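Long-range contacts in glucosamine-6-phosphate deaminase (Bacillus subtilis, PDB 2BKX), which is an enzyme of Rossmann-like alpha/beta fold that holds fructose-6-phosphate in a pocket lined by loops at the ends of its strands: residues V64-Y69 with L180-Q185; A111-Y116 with T152-L157; L34-T39 with N78-Y83. All coordinates share one frame; numbering follows the deposited sequence. Where two conformers were deposited one is given.

Interaction 1 (V64-Y69 with L180-Q185); sequences VNLDEY and LTMGIQ. With F6R (fructose -6-phosphate), chain C.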
loop_
_atom_site.group_PDB
_atom_site.type_symbol
_atom_site.label_atom_id
_atom_site.label_comp_id
_atom_site.label_asym_id
_atom_site.label_seq_id
_atom_site.Cartn_x
_atom_site.Cartn_y
_atom_site.Cartn_z
ATOM N N VAL A 64 -7.843 -5.678 2.366
ATOM C CA VAL A 64 -6.887 -5.728 3.473
ATOM C C VAL A 64 -5.871 -4.609 3.224
ATOM O O VAL A 64 -5.374 -4.432 2.102
ATOM C CB VAL A 64 -6.181 -7.093 3.632
ATOM C CG1 VAL A 64 -7.197 -8.124 4.052
ATOM C CG2 VAL A 64 -5.516 -7.552 2.372
ATOM N N ASN A 65 -5.587 -3.834 4.269
ATOM C CA ASN A 65 -4.621 -2.766 4.156
ATOM C C ASN A 65 -3.243 -3.209 4.643
ATOM O O ASN A 65 -3.113 -4.076 5.513
ATOM C CB ASN A 65 -5.077 -1.516 4.918
ATOM C CG ASN A 65 -5.690 -0.492 4.014
ATOM O OD1 ASN A 65 -5.046 0.565 3.697
ATOM N ND2 ASN A 65 -6.858 -0.777 3.535
ATOM N N LEU A 66 -2.219 -2.572 4.098
ATOM C CA LEU A 66 -0.842 -2.871 4.454
ATOM C C LEU A 66 -0.512 -2.619 5.898
ATOM O O LEU A 66 0.239 -3.373 6.516
ATOM C CB LEU A 66 0.121 -2.038 3.597
ATOM C CG LEU A 66 0.271 -2.425 2.145
ATOM C CD1 LEU A 66 0.973 -1.333 1.344
ATOM C CD2 LEU A 66 1.060 -3.709 2.013
ATOM N N ASP A 67 -1.001 -1.504 6.429
ATOM C CA ASP A 67 -0.409 -1.000 7.657
ATOM C C ASP A 67 -1.297 -0.070 8.444
ATOM O O ASP A 67 -2.326 0.411 7.962
ATOM C CB ASP A 67 0.980 -0.367 7.383
ATOM C CG ASP A 67 1.065 0.469 6.182
ATOM O OD1 ASP A 67 2.176 0.371 5.606
ATOM O OD2 ASP A 67 0.116 1.217 5.799
ATOM N N GLU A 68 -0.905 0.164 9.696
ATOM C CA GLU A 68 -1.564 1.126 10.579
ATOM C C GLU A 68 -0.557 1.569 11.604
ATOM O O GLU A 68 0.343 0.807 11.985
ATOM C CB GLU A 68 -2.775 0.523 11.264
ATOM C CG GLU A 68 -3.520 1.411 12.261
ATOM C CD GLU A 68 -4.085 2.693 11.659
ATOM O OE1 GLU A 68 -3.303 3.588 11.266
ATOM O OE2 GLU A 68 -5.341 2.776 11.544
ATOM N N TYR A 69 -0.655 2.821 12.027
ATOM C CA TYR A 69 0.254 3.325 13.043
ATOM C C TYR A 69 -0.110 2.727 14.418
ATOM O O TYR A 69 -1.281 2.563 14.763
ATOM C CB TYR A 69 0.162 4.832 13.151
ATOM C CG TYR A 69 0.797 5.632 12.045
ATOM C CD1 TYR A 69 0.021 6.409 11.196
ATOM C CD2 TYR A 69 2.169 5.648 11.850
ATOM C CE1 TYR A 69 0.597 7.166 10.181
ATOM C CE2 TYR A 69 2.763 6.397 10.852
ATOM C CZ TYR A 69 1.982 7.181 10.047
ATOM O OH TYR A 69 2.612 7.933 9.093
ATOM N N LEU A 180 2.188 -1.226 12.698
ATOM C CA LEU A 180 1.884 -2.611 12.356
ATOM C C LEU A 180 1.860 -2.706 10.834
ATOM O O LEU A 180 1.236 -1.868 10.187
ATOM C CB LEU A 180 0.499 -2.984 12.878
ATOM C CG LEU A 180 0.386 -3.130 14.385
ATOM C CD1 LEU A 180 0.578 -1.820 15.121
ATOM C CD2 LEU A 180 -0.981 -3.717 14.710
ATOM N N THR A 181 2.567 -3.678 10.256
ATOM C CA THR A 181 2.625 -3.806 8.799
ATOM C C THR A 181 2.594 -5.270 8.365
ATOM O O THR A 181 3.189 -6.141 8.989
ATOM C CB THR A 181 3.907 -3.146 8.247
ATOM O OG1 THR A 181 3.883 -3.156 6.811
ATOM C CG2 THR A 181 5.165 -3.752 8.757
ATOM N N MET A 182 1.885 -5.503 7.282
ATOM C CA MET A 182 2.032 -6.745 6.520
ATOM C C MET A 182 3.500 -6.920 6.246
ATOM O O MET A 182 4.205 -5.931 5.994
ATOM C CB MET A 182 1.360 -6.617 5.190
ATOM C CG MET A 182 -0.040 -6.795 5.223
ATOM S SD MET A 182 -0.578 -6.760 3.456
ATOM C CE MET A 182 -1.846 -6.476 4.104
ATOM N N GLY A 183 3.989 -8.154 6.310
ATOM C CA GLY A 183 5.392 -8.395 6.012
ATOM C C GLY A 183 5.666 -8.553 4.534
ATOM O O GLY A 183 4.751 -8.531 3.684
ATOM N N ILE A 184 6.938 -8.700 4.216
ATOM C CA ILE A 184 7.318 -8.877 2.836
ATOM C C ILE A 184 6.743 -10.173 2.259
ATOM O O ILE A 184 6.269 -10.192 1.117
ATOM C CB ILE A 184 8.833 -8.768 2.644
ATOM C CG1 ILE A 184 9.316 -7.370 3.051
ATOM C CG2 ILE A 184 9.246 -9.114 1.218
ATOM C CD1 ILE A 184 10.780 -7.133 3.006
ATOM N N GLN A 185 6.769 -11.263 3.033
ATOM C CA GLN A 185 6.184 -12.482 2.523
ATOM C C GLN A 185 4.666 -12.345 2.374
ATOM O O GLN A 185 4.056 -12.873 1.439
ATOM C CB GLN A 185 6.534 -13.685 3.398
ATOM C CG GLN A 185 5.932 -14.970 2.918
ATOM C CD GLN A 185 6.437 -15.399 1.587
ATOM O OE1 GLN A 185 7.585 -15.761 1.464
ATOM N NE2 GLN A 185 5.565 -15.400 0.581
HETATM C C1 F6R C . 1.264 2.653 2.317
HETATM C C2 F6R C . 2.618 2.184 2.811
HETATM C C3 F6R C . 3.939 2.947 2.650
HETATM C C4 F6R C . 3.880 4.077 1.603
HETATM C C5 F6R C . 5.199 4.811 1.424
HETATM C C6 F6R C . 5.074 5.951 0.420
HETATM O O1 F6R C . 0.181 1.947 2.954
HETATM O O2 F6R C . 2.650 1.090 3.332
HETATM O O3 F6R C . 4.927 2.041 2.190
HETATM O O4 F6R C . 3.486 3.509 0.359
HETATM O O5 F6R C . 5.710 5.293 2.661
HETATM O O6 F6R C . 4.195 6.946 0.967
HETATM P P F6R C . 3.693 8.137 0.031
HETATM O O1P F6R C . 2.762 7.525 -0.980
HETATM O O2P F6R C . 4.925 8.689 -0.635
HETATM O O3P F6R C . 2.994 9.115 0.919
#

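Interaction 2 (A111-Y116 with T152-L157); sequences AECRRY and THVVTL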
loop_
_atom_site.group_PDB
_atom_site.type_symbol
_atom_site.label_atom_id
_atom_site.label_comp_id
_atom_site.label_asym_id
_atom_site.label_seq_id
_atom_site.Cartn_x
_atom_site.Cartn_y
_atom_site.Cartn_z
ATOM N N ALA A 111 -0.071 -9.927 19.231
ATOM C CA ALA A 111 -1.200 -10.789 18.992
ATOM C C ALA A 111 -2.086 -10.280 17.861
ATOM O O ALA A 111 -2.554 -11.060 17.035
ATOM C CB ALA A 111 -2.033 -10.990 20.281
ATOM N N GLU A 112 -2.271 -8.968 17.793
ATOM C CA GLU A 112 -3.012 -8.378 16.680
ATOM C C GLU A 112 -2.383 -8.717 15.346
ATOM O O GLU A 112 -3.076 -9.055 14.390
ATOM C CB GLU A 112 -3.097 -6.859 16.874
ATOM C CG GLU A 112 -3.744 -6.096 15.717
ATOM C CD GLU A 112 -5.183 -6.424 15.451
ATOM O OE1 GLU A 112 -5.853 -6.991 16.348
ATOM O OE2 GLU A 112 -5.667 -6.064 14.331
ATOM N N CYS A 113 -1.070 -8.642 15.286
ATOM C CA CYS A 113 -0.353 -8.962 14.035
ATOM C C CYS A 113 -0.510 -10.430 13.630
ATOM O O CYS A 113 -0.709 -10.735 12.465
ATOM C CB CYS A 113 1.110 -8.586 14.161
ATOM S SG CYS A 113 1.374 -6.797 14.061
ATOM N N ARG A 114 -0.453 -11.341 14.604
ATOM C CA ARG A 114 -0.673 -12.755 14.328
ATOM C C ARG A 114 -2.076 -12.994 13.818
ATOM O O ARG A 114 -2.241 -13.706 12.828
ATOM C CB ARG A 114 -0.390 -13.631 15.552
ATOM C CG ARG A 114 1.067 -13.758 15.859
ATOM C CD ARG A 114 1.375 -14.792 16.953
ATOM N NE ARG A 114 0.505 -14.706 18.122
ATOM C CZ ARG A 114 0.814 -14.125 19.283
ATOM N NH1 ARG A 114 -0.080 -14.102 20.257
ATOM N NH2 ARG A 114 1.993 -13.552 19.478
ATOM N N ARG A 115 -3.076 -12.385 14.455
ATOM C CA ARG A 115 -4.470 -12.557 13.989
ATOM C C ARG A 115 -4.666 -11.965 12.611
ATOM O O ARG A 115 -5.399 -12.514 11.798
ATOM C CB ARG A 115 -5.462 -11.895 14.933
ATOM C CG ARG A 115 -5.580 -12.551 16.323
ATOM C CD ARG A 115 -6.746 -11.957 17.153
ATOM N NE ARG A 115 -6.591 -10.515 17.423
ATOM C CZ ARG A 115 -6.061 -9.972 18.533
ATOM N NH1 ARG A 115 -5.642 -10.743 19.541
ATOM N NH2 ARG A 115 -5.944 -8.640 18.648
ATOM N N TYR A 116 -3.982 -10.867 12.319
ATOM C CA TYR A 116 -4.152 -10.216 11.021
ATOM C C TYR A 116 -3.590 -11.096 9.931
ATOM O O TYR A 116 -4.196 -11.249 8.866
ATOM C CB TYR A 116 -3.482 -8.845 11.013
ATOM C CG TYR A 116 -3.917 -7.956 9.831
ATOM C CD1 TYR A 116 -5.148 -7.365 9.815
ATOM C CD2 TYR A 116 -3.077 -7.733 8.739
ATOM C CE1 TYR A 116 -5.521 -6.523 8.790
ATOM C CE2 TYR A 116 -3.437 -6.929 7.680
ATOM C CZ TYR A 116 -4.678 -6.313 7.715
ATOM O OH TYR A 116 -5.125 -5.467 6.711
ATOM N N THR A 152 3.186 -10.328 9.073
ATOM C CA THR A 152 2.678 -9.105 9.663
ATOM C C THR A 152 3.347 -8.935 11.030
ATOM O O THR A 152 3.442 -9.901 11.816
ATOM C CB THR A 152 1.141 -9.156 9.778
ATOM O OG1 THR A 152 0.531 -9.339 8.481
ATOM C CG2 THR A 152 0.602 -7.908 10.372
ATOM N N HIS A 153 3.827 -7.726 11.333
ATOM C CA HIS A 153 4.614 -7.499 12.535
ATOM C C HIS A 153 4.633 -6.044 12.946
ATOM O O HIS A 153 4.301 -5.172 12.143
ATOM C CB HIS A 153 6.038 -8.056 12.385
ATOM C CG HIS A 153 6.899 -7.363 11.369
ATOM N ND1 HIS A 153 6.676 -7.438 10.019
ATOM C CD2 HIS A 153 8.038 -6.652 11.522
ATOM C CE1 HIS A 153 7.606 -6.739 9.382
ATOM N NE2 HIS A 153 8.439 -6.239 10.273
ATOM N N VAL A 154 5.038 -5.834 14.204
ATOM C CA VAL A 154 5.276 -4.531 14.791
ATOM C C VAL A 154 6.662 -4.061 14.432
ATOM O O VAL A 154 7.623 -4.794 14.569
ATOM C CB VAL A 154 5.122 -4.564 16.315
ATOM C CG1 VAL A 154 5.313 -3.175 16.934
ATOM C CG2 VAL A 154 3.744 -5.077 16.670
ATOM N N VAL A 155 6.754 -2.833 13.930
ATOM C CA VAL A 155 7.997 -2.214 13.494
ATOM C C VAL A 155 8.229 -0.869 14.129
ATOM O O VAL A 155 7.282 -0.145 14.448
ATOM C CB VAL A 155 8.035 -2.059 11.961
ATOM C CG1 VAL A 155 7.937 -3.441 11.334
ATOM C CG2 VAL A 155 6.908 -1.126 11.452
ATOM N N THR A 156 9.508 -0.546 14.302
ATOM C CA THR A 156 9.908 0.788 14.704
ATOM C C THR A 156 10.249 1.524 13.414
ATOM O O THR A 156 11.126 1.110 12.677
ATOM C CB THR A 156 11.114 0.731 15.674
ATOM O OG1 THR A 156 10.723 0.003 16.830
ATOM C CG2 THR A 156 11.612 2.109 16.076
ATOM N N LEU A 157 9.544 2.607 13.137
ATOM C CA LEU A 157 9.741 3.350 11.926
ATOM C C LEU A 157 11.121 4.006 11.874
ATOM O O LEU A 157 11.637 4.553 12.858
ATOM C CB LEU A 157 8.679 4.428 11.768
ATOM C CG LEU A 157 7.241 3.900 11.732
ATOM C CD1 LEU A 157 6.282 5.064 11.658
ATOM C CD2 LEU A 157 6.995 2.999 10.549
#

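Interaction 3 (L34-T39 with N78-Y83); sequences LATGGT and NSYHFY. With F6R (fructose -6-phosphate), chain C.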
loop_
_atom_site.group_PDB
_atom_site.type_symbol
_atom_site.label_atom_id
_atom_site.label_comp_id
_atom_site.label_asym_id
_atom_site.label_seq_id
_atom_site.Cartn_x
_atom_site.Cartn_y
_atom_site.Cartn_z
ATOM N N LEU A 34 -4.605 -2.953 -0.145
ATOM C CA LEU A 34 -4.649 -1.522 -0.383
ATOM C C LEU A 34 -3.577 -0.809 0.437
ATOM O O LEU A 34 -3.055 -1.341 1.412
ATOM C CB LEU A 34 -6.047 -0.980 -0.046
ATOM C CG LEU A 34 -7.157 -1.549 -0.951
ATOM C CD1 LEU A 34 -8.490 -0.957 -0.475
ATOM C CD2 LEU A 34 -6.937 -1.248 -2.427
ATOM N N ALA A 35 -3.284 0.410 -0.001
ATOM C CA ALA A 35 -2.227 1.243 0.549
ATOM C C ALA A 35 -2.742 2.645 0.852
ATOM O O ALA A 35 -3.713 3.111 0.245
ATOM C CB ALA A 35 -1.107 1.368 -0.467
ATOM N N THR A 36 -2.103 3.318 1.802
ATOM C CA THR A 36 -2.385 4.710 2.097
ATOM C C THR A 36 -1.225 5.575 1.612
ATOM O O THR A 36 -0.422 5.139 0.777
ATOM C CB THR A 36 -2.672 4.917 3.565
ATOM O OG1 THR A 36 -1.474 4.584 4.278
ATOM C CG2 THR A 36 -3.827 4.070 4.051
ATOM N N GLY A 37 -1.157 6.800 2.112
ATOM C CA GLY A 37 -0.141 7.751 1.672
ATOM C C GLY A 37 -0.584 8.660 0.531
ATOM O O GLY A 37 -1.711 8.627 0.056
ATOM N N GLY A 38 0.322 9.520 0.096
ATOM C CA GLY A 38 -0.008 10.444 -0.970
ATOM C C GLY A 38 -0.140 9.759 -2.313
ATOM O O GLY A 38 -0.948 10.155 -3.156
ATOM N N THR A 39 0.660 8.725 -2.573
ATOM C CA THR A 39 0.718 8.215 -3.918
ATOM C C THR A 39 -0.618 7.690 -4.478
ATOM O O THR A 39 -0.937 8.004 -5.610
ATOM C CB THR A 39 1.820 7.132 -4.047
ATOM O OG1 THR A 39 3.075 7.577 -3.535
ATOM C CG2 THR A 39 2.041 6.814 -5.516
ATOM N N ASN A 78 -5.217 10.915 11.857
ATOM C CA ASN A 78 -3.968 10.440 11.252
ATOM C C ASN A 78 -3.872 8.935 11.136
ATOM O O ASN A 78 -2.875 8.423 10.634
ATOM C CB ASN A 78 -2.751 10.992 11.994
ATOM C CG ASN A 78 -2.446 12.371 11.578
ATOM O OD1 ASN A 78 -1.926 12.599 10.453
ATOM N ND2 ASN A 78 -2.804 13.314 12.404
ATOM N N SER A 79 -4.904 8.227 11.571
ATOM C CA SER A 79 -4.920 6.779 11.387
ATOM C C SER A 79 -5.214 6.400 9.957
ATOM O O SER A 79 -5.832 7.135 9.216
ATOM C CB SER A 79 -5.933 6.127 12.295
ATOM O OG SER A 79 -7.239 6.371 11.885
ATOM N N TYR A 80 -4.696 5.248 9.567
ATOM C CA TYR A 80 -5.003 4.728 8.253
ATOM C C TYR A 80 -6.432 4.195 8.115
ATOM O O TYR A 80 -6.972 4.158 7.000
ATOM C CB TYR A 80 -3.921 3.731 7.834
ATOM C CG TYR A 80 -2.569 4.418 7.560
ATOM C CD1 TYR A 80 -1.384 3.704 7.582
ATOM C CD2 TYR A 80 -2.491 5.762 7.238
ATOM C CE1 TYR A 80 -0.152 4.297 7.306
ATOM C CE2 TYR A 80 -1.271 6.367 6.967
ATOM C CZ TYR A 80 -0.106 5.639 7.001
ATOM O OH TYR A 80 1.118 6.225 6.680
ATOM N N HIS A 81 -7.036 3.806 9.231
ATOM C CA HIS A 81 -8.471 3.558 9.250
ATOM C C HIS A 81 -9.207 4.803 8.765
ATOM O O HIS A 81 -10.050 4.737 7.899
ATOM C CB HIS A 81 -9.019 3.221 10.655
ATOM C CG HIS A 81 -8.852 1.812 11.093
ATOM N ND1 HIS A 81 -7.627 1.272 11.459
ATOM C CD2 HIS A 81 -9.764 0.816 11.231
ATOM C CE1 HIS A 81 -7.809 0.013 11.832
ATOM N NE2 HIS A 81 -9.085 -0.295 11.691
ATOM N N PHE A 82 -8.897 5.951 9.344
ATOM C CA PHE A 82 -9.578 7.188 8.937
ATOM C C PHE A 82 -9.311 7.515 7.497
ATOM O O PHE A 82 -10.227 7.861 6.758
ATOM C CB PHE A 82 -9.082 8.312 9.865
ATOM C CG PHE A 82 -9.712 9.648 9.615
ATOM C CD1 PHE A 82 -10.742 10.113 10.422
ATOM C CD2 PHE A 82 -9.294 10.428 8.561
ATOM C CE1 PHE A 82 -11.319 11.390 10.200
ATOM C CE2 PHE A 82 -9.880 11.698 8.329
ATOM C CZ PHE A 82 -10.901 12.132 9.135
ATOM N N TYR A 83 -8.048 7.403 7.080
ATOM C CA TYR A 83 -7.730 7.658 5.677
ATOM C C TYR A 83 -8.600 6.800 4.753
ATOM O O TYR A 83 -9.183 7.287 3.796
ATOM C CB TYR A 83 -6.266 7.351 5.428
ATOM C CG TYR A 83 -5.754 7.460 4.002
ATOM C CD1 TYR A 83 -4.847 8.446 3.611
ATOM C CD2 TYR A 83 -6.122 6.521 3.059
ATOM C CE1 TYR A 83 -4.328 8.457 2.323
ATOM C CE2 TYR A 83 -5.620 6.523 1.789
ATOM C CZ TYR A 83 -4.709 7.489 1.411
ATOM O OH TYR A 83 -4.168 7.476 0.141
HETATM C C1 F6R C . 1.264 2.653 2.317
HETATM C C2 F6R C . 2.618 2.184 2.811
HETATM C C3 F6R C . 3.939 2.947 2.650
HETATM C C4 F6R C . 3.880 4.077 1.603
HETATM C C5 F6R C . 5.199 4.811 1.424
HETATM C C6 F6R C . 5.074 5.951 0.420
HETATM O O1 F6R C . 0.181 1.947 2.954
HETATM O O2 F6R C . 2.650 1.090 3.332
HETATM O O3 F6R C . 4.927 2.041 2.190
HETATM O O4 F6R C . 3.486 3.509 0.359
HETATM O O5 F6R C . 5.710 5.293 2.661
HETATM O O6 F6R C . 4.195 6.946 0.967
HETATM P P F6R C . 3.693 8.137 0.031
HETATM O O1P F6R C . 2.762 7.525 -0.980
HETATM O O2P F6R C . 4.925 8.689 -0.635
HETATM O O3P F6R C . 2.994 9.115 0.919
HETATM O O HOH W 1 1.709 4.098 4.677
#

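Interaction 1 (V64-Y69 with L180-Q185)
The carboxylate of Asp67 is the flat group at the pocket end of this contact, borne on a strand that runs antiparallel to Leu180 and Thr181. With CG between its backbone N and carbonyl carbon (chi1 42°), the modelled conformer of Asp67, one of two, accepts from O1 of fructose-6-phosphate at OD2 (2.9 Å). At its root, Asp67 CB lies 3.2 Å from Leu180 O, and the Tyr80 side chain packs against the residue. Thr181 points to the same sheet face as Asp67; its OG1 donates to Met182 O and is also bonded to Phe141 N.

The backbones are joined at three places. Leu66 O takes the amide of Met182 at 2.8 Å between O and N. Around the Glu68–Leu180 pair two more bonds close the ring: Glu68 N gives to Leu180 O at 3.0 Å, and Leu180 N gives to Glu68 O at 2.8 Å. Asp67 and Thr181 form the non-hydrogen-bonded pair, beside which Thr181 CA lies 3.3 Å from Leu66 O in a CA-H...O contact. Met182 lays its SD across Leu66 CD2, 3.8 Å away, the two side chains crossing at about a right angle. Tyr116 of helix 109-122 also packs on Met182.

On the other face the end of Glu68 turns away from Leu180, and its carboxylate binds Tyr69 N, Tyr80 N and His81 ND1. All three hydrogen bonds between the segments are main-chain bonds, which leaves the carboxylates of Asp67 and Glu68 to serve the ligand and the start of helix 80-89 respectively.

Interaction 2 (A111-Y116 with T152-L157)
Cys113 and Thr152 form the middle of a small, buried helix-on-strand contact, in which helix 109-122 lies against the start of strand 153-156 without any hydrogen bond between the two segments. Cys113 does most of the touching. Its CB rests 3.6 Å from Thr152 O; with chi1 -75° swinging SG away from its own carbonyl carbon, the sulfur lies against the main chain of the strand, 3.5 Å from His153 C. The same sulfur meets one branch of Val154, with 3.9 Å between SG and CG2.

Thr152 replies by pressing on the helix backbone: its CB is 3.6 Å from Cys113 O, and its methyl CG2 packs on Cys113 CB at 3.9 Å. A turn further along, Tyr116 crosses Thr152 at about a right angle and offers the rim of its ring, so that Thr152 OG1 lies near the ring plane, 4.0 Å from Tyr116 CD2. That hydroxyl has its polar partner in Glu117 OE1, and Tyr116 OH bonds Asn65 O.

Glu112 makes a salt bridge to Arg115 within one turn and also touches Leu180 of strand 178-181, as does Cys113. Tyr116 extends the packing to Val64 of strand 62-69; strand 153-156 itself pairs antiparallel with 178-181, His153 bonding Thr181 through the backbone.

Interaction 3 (L34-T39 with N78-Y83)
Thr36 is held between two tyrosine rings, those of Tyr80 and Tyr83, and this is the dense part of the contact. Its CB faces both rings in CH-pi contacts: Thr36 CB sits 3.7 Å from the ring centroid of Tyr83, close to the ring normal, and 4.0 Å from that of Tyr80. On the Tyr80 side the hydroxyl oxygen is added, Thr36 OG1 standing over the centre of the ring, 3.0 Å above its plane. The methyl Thr36 CG2 comes to 3.5 Å from Tyr83 CD2. A first torsion of 64°, placing OG1 between backbone N and carbonyl carbon, divides the two branches in this way, with the hydroxyl given to Tyr80 and the methyl reaching both rings. The Tyr83 OH group then donates to Gly37 O at 2.7 Å, in the carbonyl plane, tying the ring to the loop beyond the threonine.

The 34-39 loop, between strand 31-34 and helix 41-53, is a glycine-rich turn that binds the phosphate, consistent with a Rossmann-like alpha/beta fold. Gly37 has phi 93°, a conformation suited to glycine, and its CA lies close to the phosphate oxygen O3P. Across the contact, helix 80-89 starts with Ser79 as N-cap, whose OG accepts from Phe82 N.

On the ligand side Gly37 and Gly38 are partly exposed, and the loop turns its amides to fructose-6-phosphate: Thr36 N to O1, Gly38 N to O3P (2.8 Å) and Thr39 N to O1P, which also takes the hydroxyl of Thr39 at 2.6 Å from OG1. At the sugar end of the ligand the two segments are linked more loosely, by a water that lies 3.2 Å from Thr36 OG1 and makes a weak bond with Tyr80 OH.

Overall arrangement
From the N terminus, the loop at 34-39 comes first, followed by strand 62-69 and the start of helix 80-89, where interaction 3 closes its loop. Interaction 1 has by then opened at 64-69, so the two cross along the chain. Interaction 2 runs from 111-116 to 152-157, wholly nested inside the longer loop that interaction 1 closes at 180-185. Interactions 1 and 3 both touch fructose-6-phosphate and join the central sheet to the loop and helix around the pocket. Interactions 1 and 2 meet through neighbouring strands 178-181 and 153-156, and through Tyr116, which ties helix 109-122 to strand 62-69. Interactions 2 and 3 do not touch, their centres lying about 17 Å apart.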